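Vaginolysin (Gardnerella vaginalis, PDB 5IMY) probably binds cholesterol in host membranes and lyses the cells by forming pores, as other cholesterol-dependent cytolysins do. Local coordinates at residues Y34-I47 with F354-D368. Sequence-based numbering, arbitrary orientation.
Sequences YDKTNILARHGETI and FVKDNEVATLQSNSD
A short parallel β pairing places strand 41-43 on the long curved sheet that in this family makes the elongated domain 2, reaching toward the C-terminal β-sandwich. It lies along the first residues of strand 363-389, R42 opposite S365 and H43 opposite N366, on the edge away from antiparallel strand 62-76. R42 takes both of its backbone bonds across the seam, its N reaching Q364 O at 2.6 Å, nearly straight on to the carbonyl, and its O accepting from N366 N at 3.3 Å. G44 N then bonds N366 O at 2.9 Å, in the carbonyl plane. On the side of the sheet that faces helix 177-184, the R42 chain bends at chi3 (54°); S365 CB lies under the rim of one guanidinium face, beside NH2, which bonds K181 O of that helix. Just before strand 41-43, L40 points toward 361-363, CD1 packing on A361 CB and L363 CD1 and reaching F354 CZ. K36 O and T362 N are bridged by a water. Further out, Y34 CE1 sits over the rim of one face of the F354 ring, 3.6 Å from F354 CE1, the planes oblique at 42°; K36 CB adds to the apolar cluster. The Y34 hydroxyl shares a second water with K356 N, linking the Y34 end of the aromatic pair to the 354-359 turn, where D357 OD1 accepts from E359 N in an Asx turn. At the far end D368 N bonds E45 O, while D368 OD2 uses its anti lone pair to accept from I47 N at 3.2 Å.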
ATOM      1  N   TYR A  34       2.982  13.904 -43.796  1.00 55.31           N
ATOM      2  CA  TYR A  34       3.642  13.264 -42.670  1.00 48.49           C
ATOM      3  C   TYR A  34       2.732  13.329 -41.453  1.00 47.43           C
ATOM      4  O   TYR A  34       1.789  14.121 -41.391  1.00 47.80           O
ATOM      5  CB  TYR A  34       4.995  13.918 -42.354  1.00 48.06           C
ATOM      6  CG  TYR A  34       4.936  15.421 -42.231  1.00 47.03           C
ATOM      7  CD1 TYR A  34       4.777  16.032 -40.992  1.00 44.63           C
ATOM      8  CD2 TYR A  34       5.042  16.231 -43.353  1.00 42.96           C
ATOM      9  CE1 TYR A  34       4.724  17.409 -40.877  1.00 43.18           C
ATOM     10  CE2 TYR A  34       4.992  17.607 -43.250  1.00 43.25           C
ATOM     11  CZ  TYR A  34       4.833  18.192 -42.009  1.00 38.25           C
ATOM     12  OH  TYR A  34       4.782  19.564 -41.901  1.00 39.05           O
ATOM     13  N   ASP A  35       3.020  12.459 -40.490  1.00 48.10           N
ATOM     14  CA  ASP A  35       2.326  12.444 -39.205  1.00 61.14           C
ATOM     15  C   ASP A  35       3.140  13.310 -38.253  1.00 68.82           C
ATOM     16  O   ASP A  35       4.177  12.880 -37.741  1.00 63.45           O
ATOM     17  CB  ASP A  35       2.178  11.012 -38.701  1.00 57.82           C
ATOM     18  CG  ASP A  35       1.887  10.935 -37.212  1.00 60.90           C
ATOM     19  OD1 ASP A  35       2.187   9.886 -36.604  1.00 64.78           O
ATOM     20  OD2 ASP A  35       1.358  11.916 -36.647  1.00 62.19           O
ATOM     21  N   LYS A  36       2.677  14.543 -38.015  1.00 61.18           N
ATOM     22  CA  LYS A  36       3.529  15.502 -37.319  1.00 55.03           C
ATOM     23  C   LYS A  36       3.892  15.059 -35.906  1.00 58.25           C
ATOM     24  O   LYS A  36       4.729  15.715 -35.276  1.00 59.34           O
ATOM     25  CB  LYS A  36       2.894  16.895 -37.214  1.00 55.61           C
ATOM     26  CG  LYS A  36       1.593  17.140 -37.979  1.00 66.75           C
ATOM     27  CD  LYS A  36       1.055  18.546 -37.705  1.00 61.83           C
ATOM     28  CE  LYS A  36       0.929  18.818 -36.208  1.00 70.65           C
ATOM     29  NZ  LYS A  36       0.407  17.649 -35.438  1.00 76.02           N
ATOM     30  N   THR A  37       3.289  13.992 -35.379  1.00 59.71           N
ATOM     31  CA  THR A  37       3.678  13.510 -34.055  1.00 57.00           C
ATOM     32  C   THR A  37       4.830  12.512 -34.145  1.00 57.15           C
ATOM     33  O   THR A  37       5.922  12.770 -33.633  1.00 55.54           O
ATOM     34  CB  THR A  37       2.487  12.876 -33.329  1.00 63.45           C
ATOM     35  OG1 THR A  37       1.380  13.783 -33.325  1.00 67.73           O
ATOM     36  CG2 THR A  37       2.877  12.552 -31.890  1.00 55.74           C
ATOM     37  N   ASN A  38       4.599  11.366 -34.788  1.00 55.74           N
ATOM     38  CA  ASN A  38       5.633  10.339 -34.848  1.00 63.70           C
ATOM     39  C   ASN A  38       6.858  10.784 -35.634  1.00 54.50           C
ATOM     40  O   ASN A  38       7.897  10.119 -35.551  1.00 49.08           O
ATOM     41  CB  ASN A  38       5.071   9.052 -35.453  1.00 67.10           C
ATOM     42  CG  ASN A  38       4.294   8.227 -34.444  1.00 72.11           C
ATOM     43  OD1 ASN A  38       4.862   7.385 -33.748  1.00 71.65           O
ATOM     44  ND2 ASN A  38       2.991   8.469 -34.356  1.00 68.93           N
ATOM     45  N   ILE A  39       6.770  11.884 -36.386  1.00 54.53           N
ATOM     46  CA  ILE A  39       7.923  12.332 -37.156  1.00 47.97           C
ATOM     47  C   ILE A  39       9.018  12.850 -36.233  1.00 40.36           C
ATOM     48  O   ILE A  39      10.206  12.782 -36.571  1.00 41.14           O
ATOM     49  CB  ILE A  39       7.496  13.399 -38.185  1.00 46.83           C
ATOM     50  CG1 ILE A  39       8.600  13.622 -39.222  1.00 42.06           C
ATOM     51  CG2 ILE A  39       7.161  14.723 -37.501  1.00 46.63           C
ATOM     52  CD1 ILE A  39       8.820  12.441 -40.149  1.00 43.33           C
ATOM     53  N   LEU A  40       8.648  13.372 -35.062  1.00 42.07           N
ATOM     54  CA  LEU A  40       9.599  13.934 -34.111  1.00 40.48           C
ATOM     55  C   LEU A  40       9.532  13.226 -32.762  1.00 40.05           C
ATOM     56  O   LEU A  40       9.871  13.809 -31.730  1.00 45.94           O
ATOM     57  CB  LEU A  40       9.357  15.435 -33.938  1.00 38.77           C
ATOM     58  CG  LEU A  40       9.836  16.341 -35.075  1.00 37.98           C
ATOM     59  CD1 LEU A  40       9.312  17.755 -34.881  1.00 39.88           C
ATOM     60  CD2 LEU A  40      11.354  16.342 -35.164  1.00 40.12           C
ATOM     61  N   ALA A  41       9.107  11.966 -32.752  1.00 46.30           N
ATOM     62  CA  ALA A  41       9.011  11.198 -31.519  1.00 48.18           C
ATOM     63  C   ALA A  41      10.280  10.386 -31.292  1.00 46.57           C
ATOM     64  O   ALA A  41      10.849   9.822 -32.232  1.00 46.68           O
ATOM     65  CB  ALA A  41       7.796  10.269 -31.555  1.00 53.77           C
ATOM     66  N   ARG A  42      10.717  10.335 -30.037  1.00 56.51           N
ATOM     67  CA  ARG A  42      11.890   9.578 -29.627  1.00 54.41           C
ATOM     68  C   ARG A  42      11.467   8.501 -28.636  1.00 60.91           C
ATOM     69  O   ARG A  42      10.506   8.674 -27.880  1.00 62.30           O
ATOM     70  CB  ARG A  42      12.947  10.506 -29.000  1.00 55.61           C
ATOM     71  CG  ARG A  42      14.151   9.798 -28.390  1.00 67.66           C
ATOM     72  CD  ARG A  42      15.335  10.752 -28.225  1.00 63.44           C
ATOM     73  NE  ARG A  42      14.994  11.962 -27.474  1.00 59.66           N
ATOM     74  CZ  ARG A  42      15.219  12.142 -26.173  1.00 60.13           C
ATOM     75  NH1 ARG A  42      15.790  11.194 -25.440  1.00 53.94           N
ATOM     76  NH2 ARG A  42      14.869  13.286 -25.597  1.00 45.82           N
ATOM     77  N   HIS A  43      12.182   7.376 -28.654  1.00 63.33           N
ATOM     78  CA  HIS A  43      11.846   6.232 -27.814  1.00 62.51           C
ATOM     79  C   HIS A  43      13.109   5.686 -27.168  1.00 64.09           C
ATOM     80  O   HIS A  43      14.098   5.424 -27.858  1.00 68.93           O
ATOM     81  CB  HIS A  43      11.151   5.133 -28.628  1.00 72.12           C
ATOM     82  CG  HIS A  43       9.796   5.518 -29.135  1.00 83.73           C
ATOM     83  ND1 HIS A  43       9.609   6.221 -30.306  1.00 82.92           N
ATOM     84  CD2 HIS A  43       8.559   5.299 -28.627  1.00 89.07           C
ATOM     85  CE1 HIS A  43       8.317   6.418 -30.498  1.00 78.96           C
ATOM     86  NE2 HIS A  43       7.658   5.869 -29.494  1.00 91.47           N
ATOM     87  N   GLY A  44      13.067   5.510 -25.853  1.00 66.71           N
ATOM     88  CA  GLY A  44      14.193   5.001 -25.092  1.00 60.69           C
ATOM     89  C   GLY A  44      14.147   3.499 -24.914  1.00 62.51           C
ATOM     90  O   GLY A  44      13.591   2.766 -25.739  1.00 54.58           O
ATOM     91  N   GLU A  45      14.740   3.033 -23.817  1.00 62.56           N
ATOM     92  CA  GLU A  45      14.791   1.608 -23.535  1.00 59.83           C
ATOM     93  C   GLU A  45      13.436   1.102 -23.051  1.00 51.34           C
ATOM     94  O   GLU A  45      12.577   1.868 -22.605  1.00 49.07           O
ATOM     95  CB  GLU A  45      15.858   1.300 -22.482  1.00 51.89           C
ATOM     96  CG  GLU A  45      15.572   1.897 -21.108  1.00 56.85           C
ATOM     97  CD  GLU A  45      16.541   1.408 -20.048  1.00 61.37           C
ATOM     98  OE1 GLU A  45      16.807   0.187 -20.003  1.00 58.08           O
ATOM     99  OE2 GLU A  45      17.040   2.243 -19.263  1.00 60.33           O
ATOM    100  N   THR A  46      13.253  -0.212 -23.145  1.00 49.89           N
ATOM    101  CA  THR A  46      12.071  -0.883 -22.628  1.00 53.56           C
ATOM    102  C   THR A  46      12.454  -1.758 -21.441  1.00 59.82           C
ATOM    103  O   THR A  46      13.576  -2.265 -21.359  1.00 53.78           O
ATOM    104  CB  THR A  46      11.393  -1.739 -23.704  1.00 63.92           C
ATOM    105  OG1 THR A  46      10.133  -2.214 -23.214  1.00 66.66           O
ATOM    106  CG2 THR A  46      12.268  -2.933 -24.087  1.00 69.18           C
ATOM    107  N   ILE A  47      11.508  -1.924 -20.517  1.00 62.24           N
ATOM    108  CA  ILE A  47      11.738  -2.687 -19.297  1.00 49.79           C
ATOM    109  C   ILE A  47      10.451  -3.409 -18.932  1.00 49.18           C
ATOM    110  O   ILE A  47       9.349  -2.929 -19.208  1.00 49.96           O
ATOM    111  CB  ILE A  47      12.209  -1.777 -18.136  1.00 56.80           C
ATOM    112  CG1 ILE A  47      13.580  -1.166 -18.439  1.00 52.85           C
ATOM    113  CG2 ILE A  47      12.280  -2.555 -16.833  1.00 43.97           C
ATOM    114  CD1 ILE A  47      13.923   0.013 -17.561  1.00 43.16           C
ATOM    115  N   PHE A 354       6.483  24.113 -38.360  1.00 39.46           N
ATOM    116  CA  PHE A 354       6.506  23.468 -39.665  1.00 38.87           C
ATOM    117  C   PHE A 354       6.313  24.495 -40.773  1.00 32.71           C
ATOM    118  O   PHE A 354       5.479  25.397 -40.670  1.00 35.53           O
ATOM    119  CB  PHE A 354       5.417  22.400 -39.755  1.00 37.18           C
ATOM    120  CG  PHE A 354       5.713  21.159 -38.961  1.00 34.56           C
ATOM    121  CD1 PHE A 354       6.705  20.281 -39.368  1.00 40.00           C
ATOM    122  CD2 PHE A 354       4.990  20.861 -37.817  1.00 39.09           C
ATOM    123  CE1 PHE A 354       6.978  19.137 -38.645  1.00 37.07           C
ATOM    124  CE2 PHE A 354       5.258  19.717 -37.090  1.00 37.44           C
ATOM    125  CZ  PHE A 354       6.253  18.853 -37.503  1.00 30.37           C
ATOM    126  N   VAL A 355       7.094  24.349 -41.844  1.00 37.62           N
ATOM    127  CA  VAL A 355       6.974  25.254 -42.983  1.00 34.54           C
ATOM    128  C   VAL A 355       5.619  25.085 -43.658  1.00 31.71           C
ATOM    129  O   VAL A 355       5.028  26.056 -44.145  1.00 36.89           O
ATOM    130  CB  VAL A 355       8.130  25.012 -43.974  1.00 31.44           C
ATOM    131  CG1 VAL A 355       7.945  25.842 -45.244  1.00 36.61           C
ATOM    132  CG2 VAL A 355       9.464  25.332 -43.315  1.00 38.88           C
ATOM    133  N   LYS A 356       5.103  23.855 -43.692  1.00 36.00           N
ATOM    134  CA  LYS A 356       3.885  23.574 -44.446  1.00 41.82           C
ATOM    135  C   LYS A 356       2.725  24.441 -43.970  1.00 43.55           C
ATOM    136  O   LYS A 356       2.025  25.059 -44.781  1.00 46.71           O
ATOM    137  CB  LYS A 356       3.529  22.090 -44.329  1.00 45.74           C
ATOM    138  CG  LYS A 356       2.305  21.683 -45.148  1.00 41.16           C
ATOM    139  CD  LYS A 356       1.375  20.750 -44.381  1.00 58.49           C
ATOM    140  CE  LYS A 356       1.747  19.284 -44.555  1.00 53.63           C
ATOM    141  NZ  LYS A 356       0.559  18.482 -44.969  1.00 55.93           N
ATOM    142  N   ASP A 357       2.498  24.495 -42.655  1.00 42.27           N
ATOM    143  CA  ASP A 357       1.328  25.175 -42.107  1.00 44.84           C
ATOM    144  C   ASP A 357       1.667  26.122 -40.960  1.00 42.21           C
ATOM    145  O   ASP A 357       0.749  26.624 -40.300  1.00 42.24           O
ATOM    146  CB  ASP A 357       0.294  24.147 -41.635  1.00 51.57           C
ATOM    147  CG  ASP A 357       0.878  23.132 -40.673  1.00 51.14           C
ATOM    148  OD1 ASP A 357       1.972  23.390 -40.129  1.00 45.28           O
ATOM    149  OD2 ASP A 357       0.242  22.077 -40.462  1.00 56.38           O
ATOM    150  N   ASN A 358       2.947  26.378 -40.700  1.00 39.46           N
ATOM    151  CA  ASN A 358       3.371  27.305 -39.654  1.00 44.53           C
ATOM    152  C   ASN A 358       2.920  26.863 -38.265  1.00 45.42           C
ATOM    153  O   ASN A 358       2.907  27.670 -37.327  1.00 44.69           O
ATOM    154  CB  ASN A 358       2.868  28.724 -39.941  1.00 36.85           C
ATOM    155  CG  ASN A 358       3.347  29.249 -41.280  1.00 43.86           C
ATOM    156  OD1 ASN A 358       4.527  29.553 -41.452  1.00 44.20           O
ATOM    157  ND2 ASN A 358       2.431  29.363 -42.236  1.00 32.74           N
ATOM    158  N   GLU A 359       2.551  25.595 -38.107  1.00 43.20           N
ATOM    159  CA  GLU A 359       2.155  25.077 -36.806  1.00 43.67           C
ATOM    160  C   GLU A 359       3.382  24.759 -35.964  1.00 41.75           C
ATOM    161  O   GLU A 359       4.349  24.164 -36.448  1.00 41.12           O
ATOM    162  CB  GLU A 359       1.296  23.822 -36.963  1.00 48.10           C
ATOM    163  CG  GLU A 359      -0.201  24.086 -36.940  1.00 61.55           C
ATOM    164  CD  GLU A 359      -1.012  22.892 -37.405  1.00 70.10           C
ATOM    165  OE1 GLU A 359      -0.476  21.764 -37.391  1.00 65.98           O
ATOM    166  OE2 GLU A 359      -2.186  23.082 -37.787  1.00 72.62           O
ATOM    167  N   VAL A 360       3.338  25.167 -34.695  1.00 41.94           N
ATOM    168  CA  VAL A 360       4.416  24.837 -33.774  1.00 41.07           C
ATOM    169  C   VAL A 360       4.577  23.325 -33.713  1.00 41.30           C
ATOM    170  O   VAL A 360       3.596  22.577 -33.620  1.00 37.05           O
ATOM    171  CB  VAL A 360       4.130  25.428 -32.383  1.00 38.07           C
ATOM    172  CG1 VAL A 360       5.224  25.038 -31.395  1.00 44.34           C
ATOM    173  CG2 VAL A 360       3.998  26.944 -32.466  1.00 35.77           C
ATOM    174  N   ALA A 361       5.825  22.869 -33.768  1.00 37.13           N
ATOM    175  CA  ALA A 361       6.140  21.448 -33.740  1.00 37.29           C
ATOM    176  C   ALA A 361       6.546  21.033 -32.333  1.00 39.96           C
ATOM    177  O   ALA A 361       7.239  21.775 -31.629  1.00 44.45           O
ATOM    178  CB  ALA A 361       7.264  21.121 -34.724  1.00 37.90           C
ATOM    179  N   THR A 362       6.110  19.843 -31.928  1.00 33.72           N
ATOM    180  CA  THR A 362       6.403  19.308 -30.608  1.00 38.11           C
ATOM    181  C   THR A 362       7.227  18.034 -30.737  1.00 33.33           C
ATOM    182  O   THR A 362       7.066  17.266 -31.690  1.00 35.30           O
ATOM    183  CB  THR A 362       5.118  19.009 -29.824  1.00 30.70           C
ATOM    184  OG1 THR A 362       4.328  18.052 -30.539  1.00 38.57           O
ATOM    185  CG2 THR A 362       4.307  20.280 -29.614  1.00 28.70           C
ATOM    186  N   LEU A 363       8.108  17.817 -29.765  1.00 36.89           N
ATOM    187  CA  LEU A 363       8.951  16.628 -29.708  1.00 38.51           C
ATOM    188  C   LEU A 363       8.456  15.728 -28.587  1.00 40.78           C
ATOM    189  O   LEU A 363       8.379  16.156 -27.429  1.00 37.50           O
ATOM    190  CB  LEU A 363      10.417  16.999 -29.488  1.00 28.54           C
ATOM    191  CG  LEU A 363      11.192  17.397 -30.747  1.00 38.21           C
ATOM    192  CD1 LEU A 363      10.731  18.750 -31.268  1.00 39.32           C
ATOM    193  CD2 LEU A 363      12.689  17.401 -30.478  1.00 36.65           C
ATOM    194  N   GLN A 364       8.124  14.488 -28.931  1.00 42.10           N
ATOM    195  CA  GLN A 364       7.675  13.496 -27.965  1.00 45.23           C
ATOM    196  C   GLN A 364       8.854  12.604 -27.597  1.00 45.66           C
ATOM    197  O   GLN A 364       9.491  12.015 -28.478  1.00 41.73           O
ATOM    198  CB  GLN A 364       6.522  12.666 -28.528  1.00 54.03           C
ATOM    199  CG  GLN A 364       6.165  11.441 -27.695  1.00 60.29           C
ATOM    200  CD  GLN A 364       4.916  10.740 -28.195  1.00 61.09           C
ATOM    201  OE1 GLN A 364       3.828  11.315 -28.202  1.00 64.27           O
ATOM    202  NE2 GLN A 364       5.069   9.492 -28.622  1.00 69.81           N
ATOM    203  N   SER A 365       9.145  12.511 -26.303  1.00 44.86           N
ATOM    204  CA  SER A 365      10.193  11.638 -25.795  1.00 46.08           C
ATOM    205  C   SER A 365       9.611  10.778 -24.690  1.00 49.53           C
ATOM    206  O   SER A 365       8.923  11.290 -23.799  1.00 47.63           O
ATOM    207  CB  SER A 365      11.382  12.446 -25.271  1.00 48.61           C
ATOM    208  OG  SER A 365      11.987  13.186 -26.317  1.00 53.67           O
ATOM    209  N   ASN A 366       9.875   9.476 -24.749  1.00 43.95           N
ATOM    210  CA  ASN A 366       9.415   8.569 -23.712  1.00 50.85           C
ATOM    211  C   ASN A 366      10.469   7.502 -23.470  1.00 49.29           C
ATOM    212  O   ASN A 366      11.243   7.153 -24.366  1.00 51.15           O
ATOM    213  CB  ASN A 366       8.074   7.914 -24.077  1.00 56.58           C
ATOM    214  CG  ASN A 366       8.221   6.799 -25.092  1.00 64.12           C
ATOM    215  OD1 ASN A 366       8.991   6.907 -26.047  1.00 63.24           O
ATOM    216  ND2 ASN A 366       7.479   5.716 -24.889  1.00 75.15           N
ATOM    217  N   SER A 367      10.492   6.990 -22.243  1.00 48.24           N
ATOM    218  CA  SER A 367      11.465   5.982 -21.852  1.00 43.50           C
ATOM    219  C   SER A 367      10.960   5.265 -20.612  1.00 45.41           C
ATOM    220  O   SER A 367      10.409   5.894 -19.705  1.00 44.61           O
ATOM    221  CB  SER A 367      12.835   6.608 -21.573  1.00 39.83           C
ATOM    222  OG  SER A 367      13.704   5.662 -20.983  1.00 52.13           O
ATOM    223  N   ASP A 368      11.146   3.950 -20.583  1.00 50.01           N
ATOM    224  CA  ASP A 368      10.866   3.183 -19.382  1.00 45.39           C
ATOM    225  C   ASP A 368      12.007   3.344 -18.389  1.00 45.82           C
ATOM    226  O   ASP A 368      13.160   3.575 -18.765  1.00 46.82           O
ATOM    227  CB  ASP A 368      10.669   1.702 -19.712  1.00 49.46           C
ATOM    228  CG  ASP A 368       9.360   1.432 -20.431  1.00 50.37           C
ATOM    229  OD1 ASP A 368       8.495   2.333 -20.456  1.00 45.27           O
ATOM    230  OD2 ASP A 368       9.195   0.313 -20.961  1.00 46.74           O
TER
HETATM  231  O   HOH W   1       6.637  21.229 -43.237  1.00 38.05           O
HETATM  232  O   HOH W   2       4.403  18.061 -33.927  1.00 45.93           O